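Local atomic coordinates of 2',5'-phosphodiesterase 12 (Homo sapiens, PDB entry 4Z0V), a protein that belongs to the endonuclease/exonuclease/phosphatase family and joins a DNase I-like domain to an N-terminal domain of the E-set clan. Residues P154-E158 with L159-Q163; Y18-A21 with G22-V25; G343-P346 with E347-D351; D229-F232 with Y233-L236. All blocks are in the same frame, centred on the assembly; numbering follows the deposited sequence.

Overall arrangement
Contacts 2, 1, 4 and 3 follow one another in that order along the chain. Contact 2 lies in the N-terminal domain, in the loop between strands 9-14 and 28-32. The other three belong to the endonuclease/exonuclease/phosphatase part. Contact 1 opens helix 159-172, which also packs against contact 2. The centres of these two are about 13 Å apart, and Tyr161 touches Tyr18 and Met20, so they mark a junction between the two domains. Contact 4 joins strand 222-231 to helix 232-238. Contact 3 leaves strand 344-345. Their centres are about 23 Å apart, and helix 295-316 touches both. Contacts 2 and 3 are about 49 Å apart, centre to centre.

Contact 1 of 4, residues P154-E158 with L159-Q163; sequences PYALE and LDYRQ
Tyr155 sets the edge of its ring against one face of the Tyr161 ring. This is an edge-to-face (T-shaped) stack, with the planes at 87° and the ring centroids of Tyr155 and Tyr161 5.3 Å apart. The edge lands near the rim of the face, and Tyr155 CE1 comes to 3.6 Å from Tyr161 CE2. Tyr155 CG lies between its backbone N and carbonyl carbon (chi1 74°), which turns the ring toward Tyr161. Ala156 CA approaches the same ring obliquely, and Ala156 CB lies 3.8 Å from Tyr161 CE1. Water 1 bridges the two hydroxyls, 2.7 Å from both Tyr155 OH and Tyr161 OH. It donates to Tyr161 OH, which is also bonded to Val424 O.

The helically wound residues 154-157 lead into helix 159-172, and Glu158 is its N-cap residue. The backbone bond from Arg162 N to Glu158 O is 3.1 Å long and almost straight, at 177°. The Arg162 side chain bends at CG-CD and folds back over this helix start. Its NE donates to Leu157 O at 3.1 Å. The oxygen lies in the guanidinium plane, but NE sits well above the plane of the Leu157 carbonyl. Water 2 donates to Leu157 O and accepts from Arg162 NH1, so this oxygen takes two bonds. Bonds at both NE and NH1 fix the rotation of the guanidinium. Leu134 O takes another bond from NH1, while Ile133 O and Pro427 O bind NH2. The Arg162 side chain lies about 9 Å from a bound magnesium ion.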
# COMPACT_ATOMS: atom_id res chain seq x y z
N PRO A 154 -3.95 22.06 7.83
CA PRO A 154 -3.74 21.13 8.95
C PRO A 154 -4.82 20.05 9.07
O PRO A 154 -4.45 18.91 9.37
CB PRO A 154 -3.76 22.06 10.16
CG PRO A 154 -3.20 23.35 9.61
CD PRO A 154 -3.83 23.47 8.27
N TYR A 155 -6.10 20.36 8.80
CA TYR A 155 -7.17 19.36 8.88
C TYR A 155 -6.92 18.22 7.88
O TYR A 155 -7.30 17.08 8.16
CB TYR A 155 -8.59 19.96 8.70
CG TYR A 155 -8.99 20.35 7.28
CD1 TYR A 155 -9.55 19.43 6.41
CD2 TYR A 155 -8.87 21.67 6.85
CE1 TYR A 155 -9.93 19.79 5.12
CE2 TYR A 155 -9.29 22.05 5.58
CZ TYR A 155 -9.82 21.11 4.71
OH TYR A 155 -10.22 21.47 3.46
N ALA A 156 -6.32 18.54 6.73
CA ALA A 156 -6.04 17.55 5.67
C ALA A 156 -4.86 16.64 6.01
O ALA A 156 -4.62 15.69 5.28
CB ALA A 156 -5.81 18.25 4.34
N LEU A 157 -4.10 16.93 7.08
CA LEU A 157 -2.98 16.07 7.52
C LEU A 157 -3.43 15.04 8.53
O LEU A 157 -2.75 14.04 8.74
CB LEU A 157 -1.87 16.91 8.18
CG LEU A 157 -0.75 17.38 7.30
CD1 LEU A 157 0.16 18.31 8.10
CD2 LEU A 157 0.05 16.20 6.72
N GLU A 158 -4.54 15.35 9.21
CA GLU A 158 -5.15 14.54 10.25
C GLU A 158 -5.48 13.16 9.73
O GLU A 158 -5.96 13.04 8.60
CB GLU A 158 -6.43 15.23 10.74
CG GLU A 158 -6.14 16.60 11.34
CD GLU A 158 -6.44 16.72 12.82
OE1 GLU A 158 -7.63 16.64 13.19
OE2 GLU A 158 -5.48 16.93 13.60
N LEU A 159 -5.24 12.12 10.55
CA LEU A 159 -5.43 10.74 10.14
C LEU A 159 -6.84 10.42 9.61
O LEU A 159 -6.94 9.80 8.54
CB LEU A 159 -5.04 9.74 11.25
CG LEU A 159 -4.93 8.26 10.78
CD1 LEU A 159 -4.03 8.11 9.53
CD2 LEU A 159 -4.44 7.37 11.90
N ASP A 160 -7.89 10.82 10.32
CA ASP A 160 -9.26 10.51 9.93
C ASP A 160 -9.61 11.07 8.53
O ASP A 160 -10.22 10.36 7.73
CB ASP A 160 -10.27 11.00 10.98
CG ASP A 160 -10.26 10.21 12.29
OD1 ASP A 160 -10.03 8.97 12.24
OD2 ASP A 160 -10.53 10.81 13.35
N TYR A 161 -9.15 12.30 8.21
CA TYR A 161 -9.37 12.88 6.90
C TYR A 161 -8.63 12.08 5.80
O TYR A 161 -9.22 11.65 4.79
CB TYR A 161 -8.91 14.36 6.88
CG TYR A 161 -9.20 15.05 5.57
CD1 TYR A 161 -8.26 15.07 4.54
CD2 TYR A 161 -10.42 15.68 5.35
CE1 TYR A 161 -8.52 15.72 3.33
CE2 TYR A 161 -10.68 16.36 4.15
CZ TYR A 161 -9.72 16.39 3.15
OH TYR A 161 -9.99 17.06 1.98
N ARG A 162 -7.30 11.92 5.98
CA ARG A 162 -6.47 11.19 5.00
C ARG A 162 -6.97 9.75 4.78
O ARG A 162 -6.95 9.28 3.65
CB ARG A 162 -5.01 11.19 5.45
CG ARG A 162 -4.42 12.59 5.37
CD ARG A 162 -2.90 12.62 5.30
NE ARG A 162 -2.30 11.95 6.45
CZ ARG A 162 -1.59 10.84 6.39
NH1 ARG A 162 -1.08 10.32 7.50
NH2 ARG A 162 -1.39 10.22 5.23
N GLN A 163 -7.41 9.07 5.84
CA GLN A 163 -7.91 7.69 5.69
C GLN A 163 -9.15 7.65 4.86
O GLN A 163 -9.30 6.73 4.06
CB GLN A 163 -8.16 6.98 7.02
CG GLN A 163 -6.87 6.59 7.72
CD GLN A 163 -5.84 5.95 6.82
OE1 GLN A 163 -4.70 6.42 6.72
NE2 GLN A 163 -6.19 4.85 6.18
O HOH W 1 -11.16 19.52 1.90
O HOH W 2 -2.01 11.63 9.77

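Contact 2 of 4, residues Y18-A21 with G22-V25; sequences YIMA and GFPV
A type II beta turn from Met20 to Phe23 reverses the loop between strands 9-14 and 28-32 of the N-terminal domain. Its closing bond runs from Phe23 N to Met20 O, 3.1 Å long. Gly22 takes the third position with a positive phi of 82°, which favours glycine.

The same two residues meet through their side chains. The methyl CE of Met20 lies over the centre of the Phe23 ring, 3.6 Å from the centroid and only 9° off the normal. The Met20 chain runs extended to SD and then bends (chi3 -61°), which lays CE on the ring face. SD stands farther above the face, 4.7 Å from the Phe23 centroid, in a Met-aromatic contact. Ala21 O approaches the ring edge in its plane, 3.4 Å from Phe23 CD1. Beyond the turn, Ile19 CG2 and Val25 CG2 touch at 3.7 Å, the two side chains crossing at about a right angle. Water 3 accepts from Met20 N and lies 2.9 Å from Phe23 O, between the two arms.

Lys168 of helix 159-172 makes a cation-pi contact with Phe23 and bonds Gly22 O. The ring thus meets a sulfur-bound methyl and an ammonium group, both of which its electron-rich pi cloud should favour, while the carbonyl of Ala21 keeps to its edge.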
# COMPACT_ATOMS: atom_id res chain seq x y z
N TYR A 18 -15.39 10.11 10.88
CA TYR A 18 -15.46 11.13 9.86
C TYR A 18 -16.18 10.51 8.66
O TYR A 18 -15.72 9.50 8.13
CB TYR A 18 -14.03 11.58 9.52
CG TYR A 18 -13.87 12.97 8.92
CD1 TYR A 18 -12.80 13.78 9.27
CD2 TYR A 18 -14.74 13.43 7.94
CE1 TYR A 18 -12.64 15.05 8.73
CE2 TYR A 18 -14.60 14.71 7.39
CZ TYR A 18 -13.55 15.51 7.78
OH TYR A 18 -13.41 16.75 7.22
N ILE A 19 -17.34 11.05 8.30
CA ILE A 19 -18.12 10.55 7.18
C ILE A 19 -18.31 11.71 6.20
O ILE A 19 -18.81 12.77 6.61
CB ILE A 19 -19.46 9.94 7.67
CG1 ILE A 19 -19.21 8.63 8.46
CG2 ILE A 19 -20.41 9.72 6.48
CD1 ILE A 19 -20.39 8.08 9.20
N MET A 20 -17.94 11.51 4.91
CA MET A 20 -18.08 12.55 3.89
C MET A 20 -18.93 12.10 2.74
O MET A 20 -18.84 10.94 2.31
CB MET A 20 -16.71 12.98 3.32
CG MET A 20 -15.84 13.61 4.34
SD MET A 20 -14.26 14.17 3.66
CE MET A 20 -13.64 12.79 3.15
N ALA A 21 -19.69 13.05 2.16
CA ALA A 21 -20.49 12.78 0.97
C ALA A 21 -19.58 12.34 -0.18
O ALA A 21 -18.55 12.97 -0.38
CB ALA A 21 -21.25 14.04 0.57
N GLY A 22 -19.94 11.26 -0.86
CA GLY A 22 -19.14 10.74 -1.98
C GLY A 22 -17.96 9.88 -1.59
O GLY A 22 -17.23 9.40 -2.47
N PHE A 23 -17.80 9.61 -0.28
CA PHE A 23 -16.71 8.78 0.27
C PHE A 23 -17.32 7.57 0.92
O PHE A 23 -18.25 7.71 1.73
CB PHE A 23 -15.82 9.56 1.26
CG PHE A 23 -14.93 10.55 0.55
CD1 PHE A 23 -15.45 11.72 -0.00
CD2 PHE A 23 -13.58 10.26 0.34
CE1 PHE A 23 -14.63 12.60 -0.70
CE2 PHE A 23 -12.76 11.16 -0.35
CZ PHE A 23 -13.30 12.30 -0.90
N PRO A 24 -16.83 6.36 0.57
CA PRO A 24 -17.45 5.14 1.11
C PRO A 24 -17.26 4.99 2.61
O PRO A 24 -16.17 5.21 3.11
CB PRO A 24 -16.74 4.01 0.34
CG PRO A 24 -15.42 4.60 -0.11
CD PRO A 24 -15.76 6.05 -0.41
N VAL A 25 -18.35 4.63 3.31
CA VAL A 25 -18.39 4.38 4.75
C VAL A 25 -18.18 2.88 4.90
O VAL A 25 -19.05 2.10 4.48
CB VAL A 25 -19.73 4.85 5.40
CG1 VAL A 25 -19.73 4.55 6.90
CG2 VAL A 25 -19.96 6.34 5.16
O HOH W 3 -17.23 8.83 4.23

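Contact 3 of 4, residues G343-P346 with E347-D351; sequences GSIP and EDHED
Ile345 lays its CD1 methyl over one face of the His349 imidazole. The CH-pi contact measures 4.0 Å from Ile345 CD1 to the His349 ring centroid, 26° off the normal, so the methyl sits toward the rim. Its nearest ring atom is His349 CG, 3.7 Å from Ile345 CD1. With CG opposite the backbone N across CA-CB (chi1 -163°), the imidazole of His349 swings toward Ile345, and the two side chains cross at about a right angle. Beside this pair, Asp348 OD1 lies next to the Pro346 ring, 3.5 Å from Pro346 CB and equally far from Pro346 CG.

Ile345 and His349 are brought together by a type I beta turn from Pro346 to His349, with Ile345 just ahead of it. His349 N donates to Pro346 O at 3.1 Å. Trp352 NE1 also donates to Pro346 O, so two bonds grip this oxygen.

The imidazole is fixed from its edge as well. Asp351 N donates to His349 ND1 at 2.9 Å and 171°, close to the ring plane. ND1 is therefore an acceptor, and this bond holds the ring's rotation while Ile345 rests on its face. Asp351 lies in the 3-10 segment that begins at Glu350, and its OD2 accepts from Gly335 N. The strand 344-345 that leads in pairs with strand 365-366, Ile345 bonding Leu365 through the backbone while its side chain touches Leu299 of helix 295-316.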
# COMPACT_ATOMS: atom_id res chain seq x y z
N GLY A 343 21.01 -5.75 -14.22
CA GLY A 343 21.48 -7.02 -13.70
C GLY A 343 22.89 -7.00 -13.15
O GLY A 343 23.38 -8.03 -12.71
N SER A 344 23.55 -5.85 -13.18
CA SER A 344 24.89 -5.70 -12.63
C SER A 344 25.17 -4.26 -12.31
O SER A 344 24.52 -3.36 -12.83
CB SER A 344 25.96 -6.22 -13.61
OG SER A 344 26.08 -5.36 -14.73
N ILE A 345 26.16 -4.05 -11.47
CA ILE A 345 26.66 -2.72 -11.13
C ILE A 345 28.18 -2.85 -11.01
O ILE A 345 28.68 -3.79 -10.37
CB ILE A 345 25.97 -2.10 -9.88
CG1 ILE A 345 26.40 -0.63 -9.70
CG2 ILE A 345 26.21 -2.94 -8.61
CD1 ILE A 345 25.66 0.17 -8.73
N PRO A 346 28.94 -1.92 -11.61
CA PRO A 346 30.40 -2.03 -11.53
C PRO A 346 30.95 -1.61 -10.16
O PRO A 346 30.33 -0.81 -9.44
CB PRO A 346 30.89 -1.11 -12.64
CG PRO A 346 29.85 -0.11 -12.78
CD PRO A 346 28.54 -0.79 -12.46
N GLU A 347 32.14 -2.14 -9.83
CA GLU A 347 32.85 -1.89 -8.59
C GLU A 347 33.16 -0.39 -8.42
O GLU A 347 33.14 0.10 -7.30
CB GLU A 347 34.15 -2.72 -8.59
CG GLU A 347 34.78 -2.90 -7.22
CD GLU A 347 36.18 -3.49 -7.25
OE1 GLU A 347 36.34 -4.61 -7.78
OE2 GLU A 347 37.11 -2.82 -6.75
N ASP A 348 33.37 0.33 -9.53
CA ASP A 348 33.71 1.76 -9.51
C ASP A 348 32.50 2.70 -9.48
O ASP A 348 32.68 3.92 -9.64
CB ASP A 348 34.61 2.09 -10.72
CG ASP A 348 33.99 2.04 -12.11
OD1 ASP A 348 32.77 1.78 -12.21
OD2 ASP A 348 34.72 2.29 -13.09
N HIS A 349 31.25 2.18 -9.29
CA HIS A 349 30.09 3.08 -9.27
C HIS A 349 30.21 4.08 -8.12
O HIS A 349 30.69 3.74 -7.05
CB HIS A 349 28.75 2.32 -9.21
CG HIS A 349 27.58 3.17 -9.58
ND1 HIS A 349 27.07 4.11 -8.71
CD2 HIS A 349 26.87 3.20 -10.73
CE1 HIS A 349 26.06 4.68 -9.35
NE2 HIS A 349 25.91 4.17 -10.57
N GLU A 350 29.85 5.33 -8.40
CA GLU A 350 30.00 6.43 -7.46
C GLU A 350 29.11 6.26 -6.22
O GLU A 350 29.45 6.82 -5.18
CB GLU A 350 29.73 7.79 -8.14
CG GLU A 350 28.27 8.09 -8.45
CD GLU A 350 27.98 9.38 -9.20
OE1 GLU A 350 28.66 10.40 -8.96
OE2 GLU A 350 27.01 9.38 -10.00
N ASP A 351 28.00 5.48 -6.30
CA ASP A 351 27.14 5.27 -5.13
C ASP A 351 27.83 4.41 -4.05
O ASP A 351 27.39 4.44 -2.91
CB ASP A 351 25.78 4.68 -5.52
CG ASP A 351 24.84 5.70 -6.14
OD1 ASP A 351 25.25 6.89 -6.27
OD2 ASP A 351 23.69 5.35 -6.43

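Contact 4 of 4, residues D229-F232 with Y233-L236; sequences DISF and YEAL
The N-H groups of Glu234, Ala235 and Leu236 bond back to the carbonyls of Ser231 and Phe232 and start a helix here. Ser231 O accepts from Ala235 N at 3.1 Å, nearly straight at 174°. It also takes a weak bond from Glu234 N, 3.3 Å long and bent to 120°. Phe232 O accepts from Leu236 N at 2.9 Å, which is the next bond of the helix.

One water-mediated link joins side chain to backbone. Water 4 accepts from Ser231 N at 3.0 Å and donates to Glu234 OE1 at 2.8 Å. The Glu234 chain is extended beyond CG, and its carboxylate reaches back to the N-H ahead of the helix through this water.

Side-chain packing completes the join. Ile230 CD1 meets Ala235 CB at 3.7 Å, tip to tip, across the bend in the chain. Tyr233 CE1 lies 3.6 Å from Ser231 CB. A chi1 of 78° swings the Tyr233 ring back toward Ser231, which it meets obliquely. Glu234 CB sits over the rim of one face of that ring. Phe232 turns the other way and packs on Gln301, Val304 and Ala305 of helix 295-316.

Ser231 is at the N-cap position, but its side chain makes no capping bond; its carbonyl begins the helical bonding. Ahead of it, Asp229 is held by a salt bridge to Arg206. The geometry is that of a strand-to-helix junction, where strand 222-231, paired with strand 265-273 in a mixed sheet of the DNase I-like domain, passes directly into helix 232-238.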
# COMPACT_ATOMS: atom_id res chain seq x y z
N ASP A 229 8.70 -13.04 4.98
CA ASP A 229 9.20 -11.71 5.34
C ASP A 229 10.56 -11.76 6.03
O ASP A 229 10.85 -12.69 6.79
CB ASP A 229 8.23 -10.98 6.26
CG ASP A 229 6.81 -10.83 5.78
OD1 ASP A 229 6.53 -11.11 4.56
OD2 ASP A 229 5.98 -10.39 6.57
N ILE A 230 11.37 -10.74 5.80
CA ILE A 230 12.67 -10.65 6.48
C ILE A 230 12.97 -9.23 6.89
O ILE A 230 12.42 -8.28 6.32
CB ILE A 230 13.86 -11.18 5.61
CG1 ILE A 230 13.98 -10.42 4.25
CG2 ILE A 230 13.82 -12.72 5.41
CD1 ILE A 230 15.40 -10.55 3.51
N SER A 231 13.89 -9.09 7.86
CA SER A 231 14.59 -7.85 8.15
C SER A 231 15.90 -7.97 7.38
O SER A 231 16.52 -9.03 7.47
CB SER A 231 14.83 -7.68 9.65
OG SER A 231 13.60 -7.41 10.29
N PHE A 232 16.30 -6.97 6.57
CA PHE A 232 17.56 -7.10 5.81
C PHE A 232 18.76 -7.33 6.73
O PHE A 232 19.59 -8.15 6.39
CB PHE A 232 17.85 -5.88 4.91
CG PHE A 232 16.81 -5.62 3.84
CD1 PHE A 232 16.58 -6.55 2.83
CD2 PHE A 232 16.07 -4.44 3.83
CE1 PHE A 232 15.60 -6.31 1.85
CE2 PHE A 232 15.10 -4.21 2.86
CZ PHE A 232 14.88 -5.13 1.87
N TYR A 233 18.85 -6.65 7.89
CA TYR A 233 20.04 -6.80 8.75
C TYR A 233 20.16 -8.25 9.27
O TYR A 233 21.26 -8.79 9.33
CB TYR A 233 20.01 -5.79 9.91
CG TYR A 233 19.10 -6.17 11.06
CD1 TYR A 233 17.79 -5.72 11.12
CD2 TYR A 233 19.56 -6.97 12.11
CE1 TYR A 233 16.94 -6.09 12.16
CE2 TYR A 233 18.72 -7.35 13.15
CZ TYR A 233 17.41 -6.92 13.17
OH TYR A 233 16.58 -7.29 14.20
N GLU A 234 19.03 -8.86 9.60
CA GLU A 234 19.00 -10.22 10.15
C GLU A 234 19.41 -11.23 9.09
O GLU A 234 20.26 -12.08 9.34
CB GLU A 234 17.58 -10.52 10.64
CG GLU A 234 17.50 -11.53 11.75
CD GLU A 234 16.17 -11.46 12.47
OE1 GLU A 234 15.13 -11.31 11.79
OE2 GLU A 234 16.17 -11.50 13.73
N ALA A 235 18.82 -11.11 7.87
CA ALA A 235 19.15 -11.99 6.77
C ALA A 235 20.63 -11.88 6.40
O ALA A 235 21.29 -12.90 6.26
CB ALA A 235 18.28 -11.68 5.56
N LEU A 236 21.15 -10.64 6.26
CA LEU A 236 22.53 -10.43 5.85
C LEU A 236 23.55 -10.96 6.88
O LEU A 236 24.55 -11.58 6.50
CB LEU A 236 22.80 -8.94 5.57
CG LEU A 236 24.25 -8.56 5.16
CD1 LEU A 236 24.68 -9.28 3.84
CD2 LEU A 236 24.37 -7.07 5.00
O HOH W 4 14.56 -11.73 9.13